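Long-range contacts in TsrE (Streptomyces laurentii, PDB 7CWW), which probably acts as a cyclase in the biosynthesis of a thiopeptide antibiotic: residues E38-R46 with F54-R62; Q6-P14 with I82-Y93. All coordinates share one frame; numbering follows the deposited sequence.

Contact 1 of 2, residues E38-R46 with F54-R62; sequences ETDSWFYLR and FLRLRFASR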
# COMPACT_ATOMS: atom_id res chain seq x y z
N GLU A 38 -26.58 2.55 16.00
CA GLU A 38 -25.98 1.85 17.13
C GLU A 38 -24.46 2.01 17.11
O GLU A 38 -23.82 2.01 18.17
CB GLU A 38 -26.39 0.38 17.06
CG GLU A 38 -25.91 -0.50 18.19
CD GLU A 38 -26.20 -1.96 17.94
OE1 GLU A 38 -25.91 -2.44 16.82
OE2 GLU A 38 -26.74 -2.63 18.85
N THR A 39 -23.88 2.16 15.93
CA THR A 39 -22.45 2.36 15.73
C THR A 39 -22.27 3.59 14.86
O THR A 39 -23.06 3.83 13.94
CB THR A 39 -21.81 1.11 15.08
OG1 THR A 39 -21.89 0.01 15.99
CG2 THR A 39 -20.35 1.35 14.70
N ASP A 40 -21.25 4.40 15.16
CA ASP A 40 -21.02 5.62 14.38
C ASP A 40 -20.41 5.31 13.03
O ASP A 40 -20.91 5.76 11.99
CB ASP A 40 -20.12 6.58 15.16
CG ASP A 40 -20.81 7.16 16.39
OD1 ASP A 40 -21.93 7.69 16.26
OD2 ASP A 40 -20.22 7.07 17.48
N SER A 41 -19.32 4.54 13.01
CA SER A 41 -18.63 4.18 11.79
C SER A 41 -17.75 2.98 12.13
O SER A 41 -17.55 2.66 13.30
CB SER A 41 -17.79 5.34 11.24
OG SER A 41 -16.82 5.75 12.19
N TRP A 42 -17.21 2.33 11.10
CA TRP A 42 -16.27 1.24 11.35
C TRP A 42 -15.27 1.14 10.21
O TRP A 42 -15.49 1.65 9.11
CB TRP A 42 -17.02 -0.10 11.53
CG TRP A 42 -17.63 -0.66 10.26
CD1 TRP A 42 -18.80 -0.27 9.66
CD2 TRP A 42 -17.10 -1.73 9.47
NE1 TRP A 42 -19.03 -1.04 8.53
CE2 TRP A 42 -18.00 -1.94 8.40
CE3 TRP A 42 -15.95 -2.53 9.56
CZ2 TRP A 42 -17.78 -2.92 7.42
CZ3 TRP A 42 -15.74 -3.50 8.59
CH2 TRP A 42 -16.65 -3.69 7.53
N PHE A 43 -14.14 0.48 10.49
CA PHE A 43 -13.23 0.05 9.45
C PHE A 43 -12.59 -1.25 9.88
O PHE A 43 -12.82 -1.74 11.00
CB PHE A 43 -12.16 1.12 9.10
CG PHE A 43 -11.14 1.41 10.20
CD1 PHE A 43 -11.35 2.46 11.10
CD2 PHE A 43 -9.95 0.70 10.28
CE1 PHE A 43 -10.42 2.76 12.09
CE2 PHE A 43 -9.01 0.99 11.27
CZ PHE A 43 -9.24 2.04 12.17
N TYR A 44 -11.83 -1.86 8.97
CA TYR A 44 -11.13 -3.10 9.30
C TYR A 44 -9.69 -2.99 8.84
O TYR A 44 -9.37 -2.22 7.93
CB TYR A 44 -11.78 -4.35 8.66
CG TYR A 44 -11.45 -4.55 7.19
CD1 TYR A 44 -10.32 -5.28 6.80
CD2 TYR A 44 -12.26 -4.01 6.19
CE1 TYR A 44 -10.00 -5.45 5.44
CE2 TYR A 44 -11.96 -4.19 4.83
CZ TYR A 44 -10.84 -4.90 4.46
OH TYR A 44 -10.52 -5.08 3.13
N LEU A 45 -8.81 -3.74 9.51
CA LEU A 45 -7.45 -3.96 9.06
C LEU A 45 -7.20 -5.45 9.09
O LEU A 45 -7.90 -6.21 9.77
CB LEU A 45 -6.39 -3.24 9.95
CG LEU A 45 -6.45 -1.71 10.01
CD1 LEU A 45 -5.42 -1.15 11.02
CD2 LEU A 45 -6.28 -1.07 8.61
N ARG A 46 -6.20 -5.89 8.34
CA ARG A 46 -5.75 -7.27 8.41
C ARG A 46 -4.26 -7.24 8.71
O ARG A 46 -3.50 -6.58 8.01
CB ARG A 46 -6.06 -8.03 7.13
CG ARG A 46 -7.57 -8.14 6.90
CD ARG A 46 -7.90 -8.48 5.48
NE ARG A 46 -7.83 -9.92 5.23
CZ ARG A 46 -7.93 -10.46 4.03
NH1 ARG A 46 -7.86 -11.78 3.87
NH2 ARG A 46 -8.12 -9.69 2.98
N PHE A 54 -4.60 -11.97 11.60
CA PHE A 54 -5.87 -11.65 12.22
C PHE A 54 -6.58 -10.51 11.49
O PHE A 54 -5.96 -9.66 10.85
CB PHE A 54 -5.73 -11.30 13.73
CG PHE A 54 -4.88 -10.08 14.03
CD1 PHE A 54 -5.47 -8.82 14.16
CD2 PHE A 54 -3.52 -10.20 14.26
CE1 PHE A 54 -4.70 -7.69 14.47
CE2 PHE A 54 -2.74 -9.09 14.57
CZ PHE A 54 -3.33 -7.83 14.68
N LEU A 55 -7.91 -10.57 11.56
CA LEU A 55 -8.80 -9.51 11.14
C LEU A 55 -9.08 -8.61 12.33
O LEU A 55 -9.46 -9.10 13.41
CB LEU A 55 -10.10 -10.09 10.60
CG LEU A 55 -11.22 -9.12 10.21
CD1 LEU A 55 -10.79 -8.33 8.97
CD2 LEU A 55 -12.53 -9.87 9.96
N ARG A 56 -8.86 -7.31 12.16
CA ARG A 56 -9.15 -6.32 13.19
C ARG A 56 -10.39 -5.54 12.78
O ARG A 56 -10.46 -5.04 11.65
CB ARG A 56 -7.98 -5.35 13.40
CG ARG A 56 -8.26 -4.26 14.45
CD ARG A 56 -7.19 -3.16 14.52
NE ARG A 56 -5.85 -3.73 14.70
CZ ARG A 56 -5.37 -4.18 15.86
NH1 ARG A 56 -6.11 -4.14 16.97
NH2 ARG A 56 -4.14 -4.68 15.92
N LEU A 57 -11.36 -5.42 13.69
CA LEU A 57 -12.54 -4.60 13.45
C LEU A 57 -12.53 -3.46 14.45
O LEU A 57 -12.51 -3.68 15.66
CB LEU A 57 -13.83 -5.43 13.57
CG LEU A 57 -13.83 -6.60 12.57
CD1 LEU A 57 -14.90 -7.62 12.85
CD2 LEU A 57 -13.96 -6.07 11.14
N ARG A 58 -12.51 -2.23 13.95
CA ARG A 58 -12.44 -1.06 14.79
C ARG A 58 -13.66 -0.19 14.54
O ARG A 58 -13.98 0.12 13.39
CB ARG A 58 -11.16 -0.27 14.55
CG ARG A 58 -10.86 0.70 15.65
CD ARG A 58 -9.40 0.98 15.73
NE ARG A 58 -9.15 2.16 16.53
CZ ARG A 58 -8.90 2.14 17.84
NH1 ARG A 58 -8.68 3.28 18.49
NH2 ARG A 58 -8.85 0.98 18.48
N PHE A 59 -14.34 0.19 15.61
CA PHE A 59 -15.59 0.91 15.46
C PHE A 59 -15.89 1.62 16.76
O PHE A 59 -15.44 1.20 17.83
CB PHE A 59 -16.75 -0.04 15.08
CG PHE A 59 -16.87 -1.26 15.96
CD1 PHE A 59 -16.16 -2.41 15.69
CD2 PHE A 59 -17.73 -1.26 17.05
CE1 PHE A 59 -16.28 -3.54 16.49
CE2 PHE A 59 -17.85 -2.38 17.86
CZ PHE A 59 -17.13 -3.52 17.58
N ALA A 60 -16.64 2.71 16.67
CA ALA A 60 -17.06 3.48 17.82
C ALA A 60 -18.55 3.25 18.04
O ALA A 60 -19.36 3.46 17.13
CB ALA A 60 -16.77 4.97 17.63
N SER A 61 -18.91 2.82 19.24
CA SER A 61 -20.29 2.47 19.53
C SER A 61 -20.59 2.80 20.98
O SER A 61 -19.74 2.66 21.85
CB SER A 61 -20.57 0.99 19.25
OG SER A 61 -21.84 0.62 19.76
N ARG A 62 -21.83 3.22 21.22
CA ARG A 62 -22.32 3.40 22.57
C ARG A 62 -22.67 2.08 23.25
O ARG A 62 -22.75 2.03 24.48
CB ARG A 62 -23.55 4.31 22.54
CG ARG A 62 -24.66 3.78 21.63
CD ARG A 62 -24.69 4.50 20.29
NE ARG A 62 -25.34 5.81 20.37
CZ ARG A 62 -26.65 5.99 20.46
NH1 ARG A 62 -27.47 4.95 20.47
NH2 ARG A 62 -27.15 7.22 20.53

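Contact 2 of 2, residues Q6-P14 with I82-Y93; sequences QKDLTVSVP and IDAGDVFTYQPY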
# COMPACT_ATOMS: atom_id res chain seq x y z
N GLN A 6 -14.70 3.79 21.88
CA GLN A 6 -13.85 3.14 20.90
C GLN A 6 -13.81 1.63 21.17
O GLN A 6 -13.50 1.22 22.30
CB GLN A 6 -12.45 3.75 20.96
CG GLN A 6 -11.59 3.45 19.77
CD GLN A 6 -12.31 3.65 18.47
OE1 GLN A 6 -12.60 2.69 17.76
NE2 GLN A 6 -12.58 4.91 18.12
N LYS A 7 -14.14 0.82 20.18
CA LYS A 7 -14.06 -0.63 20.29
C LYS A 7 -13.04 -1.17 19.30
O LYS A 7 -12.79 -0.56 18.26
CB LYS A 7 -15.42 -1.32 20.05
CG LYS A 7 -16.59 -0.64 20.73
CD LYS A 7 -16.56 -0.80 22.24
CE LYS A 7 -17.77 -0.12 22.87
NZ LYS A 7 -17.87 -0.40 24.33
N ASP A 8 -12.47 -2.33 19.61
CA ASP A 8 -11.38 -2.92 18.84
C ASP A 8 -11.41 -4.43 19.07
O ASP A 8 -11.24 -4.88 20.21
CB ASP A 8 -10.02 -2.32 19.26
CG ASP A 8 -8.83 -2.90 18.47
OD1 ASP A 8 -9.01 -3.49 17.40
OD2 ASP A 8 -7.68 -2.74 18.92
N LEU A 9 -11.65 -5.19 18.01
CA LEU A 9 -11.82 -6.64 18.11
C LEU A 9 -10.86 -7.28 17.11
O LEU A 9 -10.81 -6.85 15.96
CB LEU A 9 -13.27 -7.04 17.79
CG LEU A 9 -13.57 -8.51 17.48
CD1 LEU A 9 -13.12 -9.36 18.66
CD2 LEU A 9 -15.05 -8.73 17.21
N THR A 10 -10.11 -8.29 17.55
CA THR A 10 -9.20 -8.99 16.66
C THR A 10 -9.59 -10.46 16.60
O THR A 10 -9.92 -11.07 17.63
CB THR A 10 -7.71 -8.82 17.06
OG1 THR A 10 -7.48 -9.32 18.38
CG2 THR A 10 -7.28 -7.33 17.00
N VAL A 11 -9.59 -11.01 15.39
CA VAL A 11 -10.03 -12.38 15.14
C VAL A 11 -8.90 -13.10 14.43
O VAL A 11 -8.64 -12.83 13.25
CB VAL A 11 -11.31 -12.43 14.30
CG1 VAL A 11 -11.91 -13.85 14.37
CG2 VAL A 11 -12.29 -11.34 14.79
N SER A 12 -8.25 -14.03 15.14
CA SER A 12 -7.01 -14.66 14.68
C SER A 12 -7.35 -15.96 13.96
O SER A 12 -7.39 -17.03 14.56
CB SER A 12 -6.07 -14.88 15.86
OG SER A 12 -5.51 -13.64 16.26
N VAL A 13 -7.60 -15.85 12.67
CA VAL A 13 -7.94 -16.99 11.81
C VAL A 13 -7.21 -16.82 10.49
O VAL A 13 -6.73 -15.72 10.17
CB VAL A 13 -9.45 -17.10 11.56
CG1 VAL A 13 -10.19 -17.32 12.87
CG2 VAL A 13 -9.96 -15.84 10.85
N PRO A 14 -7.08 -17.90 9.70
CA PRO A 14 -6.36 -17.81 8.42
C PRO A 14 -6.88 -16.68 7.52
O PRO A 14 -8.03 -16.27 7.65
CB PRO A 14 -6.62 -19.18 7.78
CG PRO A 14 -6.77 -20.11 8.96
CD PRO A 14 -7.52 -19.30 9.97
N ILE A 82 -13.13 -24.33 15.15
CA ILE A 82 -12.13 -23.46 15.76
C ILE A 82 -12.45 -23.25 17.24
O ILE A 82 -13.55 -23.56 17.72
CB ILE A 82 -12.03 -22.11 15.03
CG1 ILE A 82 -13.21 -21.23 15.41
CG2 ILE A 82 -11.96 -22.33 13.53
CD1 ILE A 82 -12.96 -19.77 15.22
N ASP A 83 -11.47 -22.73 17.97
CA ASP A 83 -11.53 -22.60 19.42
C ASP A 83 -11.73 -21.14 19.77
O ASP A 83 -10.88 -20.30 19.45
CB ASP A 83 -10.24 -23.15 20.06
CG ASP A 83 -10.15 -22.85 21.56
OD1 ASP A 83 -9.09 -22.37 22.01
OD2 ASP A 83 -11.14 -23.11 22.28
N ALA A 84 -12.84 -20.84 20.44
CA ALA A 84 -13.19 -19.46 20.77
C ALA A 84 -12.15 -18.82 21.68
O ALA A 84 -11.78 -17.66 21.49
CB ALA A 84 -14.58 -19.41 21.41
N GLY A 85 -11.66 -19.57 22.66
CA GLY A 85 -10.65 -19.05 23.57
C GLY A 85 -9.29 -18.83 22.97
O GLY A 85 -8.39 -18.37 23.67
N ASP A 86 -9.10 -19.14 21.68
CA ASP A 86 -7.85 -18.87 20.99
C ASP A 86 -7.98 -17.82 19.89
O ASP A 86 -7.03 -17.09 19.64
CB ASP A 86 -7.31 -20.18 20.38
CG ASP A 86 -6.32 -19.94 19.26
OD1 ASP A 86 -5.12 -19.73 19.53
OD2 ASP A 86 -6.75 -19.94 18.08
N VAL A 87 -9.13 -17.71 19.23
CA VAL A 87 -9.22 -16.78 18.12
C VAL A 87 -9.36 -15.34 18.57
O VAL A 87 -9.07 -14.43 17.79
CB VAL A 87 -10.39 -17.12 17.18
CG1 VAL A 87 -10.09 -18.42 16.46
CG2 VAL A 87 -11.69 -17.20 17.95
N PHE A 88 -9.77 -15.07 19.81
CA PHE A 88 -10.00 -13.69 20.20
C PHE A 88 -8.87 -13.09 21.03
O PHE A 88 -9.04 -11.98 21.54
CB PHE A 88 -11.34 -13.57 20.93
CG PHE A 88 -12.52 -13.87 20.05
CD1 PHE A 88 -12.62 -13.30 18.79
CD2 PHE A 88 -13.50 -14.76 20.46
CE1 PHE A 88 -13.70 -13.57 17.96
CE2 PHE A 88 -14.58 -15.05 19.64
CZ PHE A 88 -14.68 -14.45 18.39
N THR A 89 -7.73 -13.78 21.18
CA THR A 89 -6.57 -13.20 21.86
C THR A 89 -6.37 -11.77 21.39
O THR A 89 -6.29 -11.50 20.19
CB THR A 89 -5.30 -14.01 21.57
OG1 THR A 89 -5.46 -15.38 21.98
CG2 THR A 89 -4.12 -13.40 22.32
N TYR A 90 -6.33 -10.82 22.33
CA TYR A 90 -6.36 -9.42 21.93
C TYR A 90 -4.98 -8.96 21.48
O TYR A 90 -3.99 -9.12 22.19
CB TYR A 90 -6.88 -8.51 23.05
CG TYR A 90 -6.98 -7.07 22.56
CD1 TYR A 90 -7.67 -6.76 21.39
CD2 TYR A 90 -6.34 -6.04 23.25
CE1 TYR A 90 -7.75 -5.44 20.92
CE2 TYR A 90 -6.41 -4.72 22.79
CZ TYR A 90 -7.11 -4.43 21.62
OH TYR A 90 -7.17 -3.12 21.17
N GLN A 91 -4.92 -8.40 20.27
CA GLN A 91 -3.70 -7.84 19.71
C GLN A 91 -3.88 -6.33 19.64
O GLN A 91 -4.70 -5.85 18.84
CB GLN A 91 -3.42 -8.42 18.33
CG GLN A 91 -3.22 -9.95 18.35
CD GLN A 91 -1.98 -10.34 19.14
OE1 GLN A 91 -1.08 -9.53 19.34
NE2 GLN A 91 -1.93 -11.59 19.59
N PRO A 92 -3.17 -5.56 20.46
CA PRO A 92 -3.53 -4.15 20.65
C PRO A 92 -3.31 -3.30 19.42
O PRO A 92 -2.30 -3.40 18.72
CB PRO A 92 -2.62 -3.70 21.79
CG PRO A 92 -2.36 -4.97 22.56
CD PRO A 92 -2.23 -6.03 21.49
N TYR A 93 -4.29 -2.44 19.16
CA TYR A 93 -4.20 -1.50 18.07
C TYR A 93 -2.99 -0.58 18.23
O TYR A 93 -2.71 -0.08 19.32
CB TYR A 93 -5.48 -0.68 18.03
CG TYR A 93 -5.58 0.30 16.90
CD1 TYR A 93 -5.57 -0.12 15.57
CD2 TYR A 93 -5.74 1.66 17.17
CE1 TYR A 93 -5.70 0.81 14.53
CE2 TYR A 93 -5.88 2.59 16.13
CZ TYR A 93 -5.86 2.15 14.82
OH TYR A 93 -5.99 3.07 13.80
O HOH W 1 -10.17 -9.54 20.34
O HOH W 2 -7.18 -12.38 17.84

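Contact 1 of 2, residues E38-R46 with F54-R62
Phe43 and Arg58 run side by side across a hydrogen-bonded antiparallel pair. CB of Arg58 sits over one face of the phenyl ring, 4.0 Å from its centroid, a CH-pi contact, and its CD reaches CZ of Phe43 at 3.7 Å. The extended arginine chain, CG anti to the backbone N (chi1 -164°), keeps its methylenes against the ring and sends the guanidinium past it, the two planes 59° apart; a long aliphatic stem with a charged end suits this place. On the face shared by Trp42, Tyr44, Leu55, Leu57 and Phe59, the CD2 methyl of Leu57 lies 3.7 Å from CB of Tyr44 and also touches Trp42.

Beneath the side chains, Phe43 with Arg58 and Leu45 with Arg56 each exchange two backbone bonds, the shortest from Arg56 N to Leu45 O at 2.8 Å. Further out, helix 65-78 packs on Phe59 through Val66, while Thr114 and Thr117 of helix 106-127 meet Phe43. Trp42 NE1 bonds Asp31. One face of the hairpin is thus largely apolar, whereas the other sets Phe43 among arginine stems; there the buried cation of Arg56 is met by salt bridges to Glu47 and Asp8, which probably favours the charged form of Asp8.

Contact 2 of 2, residues Q6-P14 with I82-Y93
The ring of Phe88 has CG2 of its neighbour Val87 over the centre of one face, and Thr10 O in plane at its edge. Leu9 crosses it at a slant, CD1 standing 4.0 Å from CD1 of Phe88, while Val11 lies alongside, its CG1 4.0 Å from CE1 of Phe88. With CG anti to its carbonyl carbon (chi1 -66°), the ring swings back to these branched aliphatics, although its CB starts away from the strand. The Tyr90 ring carries Pro92 N over one face, offset toward the rim, and meets the carboxylate of Asp8 at its edge, the planes 78° apart. Tyr90 OH donates to Asp8 OD2, but the modelled 2.3 Å between them is so short that the exact length is doubtful.

Along the backbones the join is mostly polar. Ser12 N gives a bond to Val87 O, 2.8 Å long and at 165° nearly straight, lying in the carbonyl plane on a lone pair. One water accepts from Thr10 N and donates to Phe88 O, bridging the two backbones. A second water contacts Ser12 OG at 2.6 Å and lies near the Val87 and Thr89 carbonyl oxygens; serine suits its place because its short hydroxyl reaches this water. At the far end, CG1 of Val13 packs 3.8 Å from CG1 of Val87.

After Ile82, Asp83 caps the short helix 84-87, its carbonyl oxygen accepting from both Asp86 N and Val87 N, and the chain then runs on as an irregular loop. Through a single direct backbone bond just beyond the strand, water bridges and side chains, the one-turn helix and this loop cover the outer edge of strand 5-11 in the three-stranded antiparallel sheet, without adding a fourth strand.

From the N terminus, strand 5-11 comes first and helix 15-35 leads on to strand 39-49. Contact 1 then closes the short loop of a beta hairpin with strand 52-61. Helix 65-78 follows, and then segment 82-93 comes up to the far edge of strand 5-11, so contact 2 closes a much longer loop that encloses contact 1 entirely. The two meet within the sheet, whose strand order is 1-3-2: Lys7 N lies 2.7 Å from Phe59 O, and Leu9 O equally far from Leu57 N, probable hydrogen bonds. Strand 52-61 is therefore central, with strand 39-49 on one flank and strand 5-11, which carries contact 2, on the other.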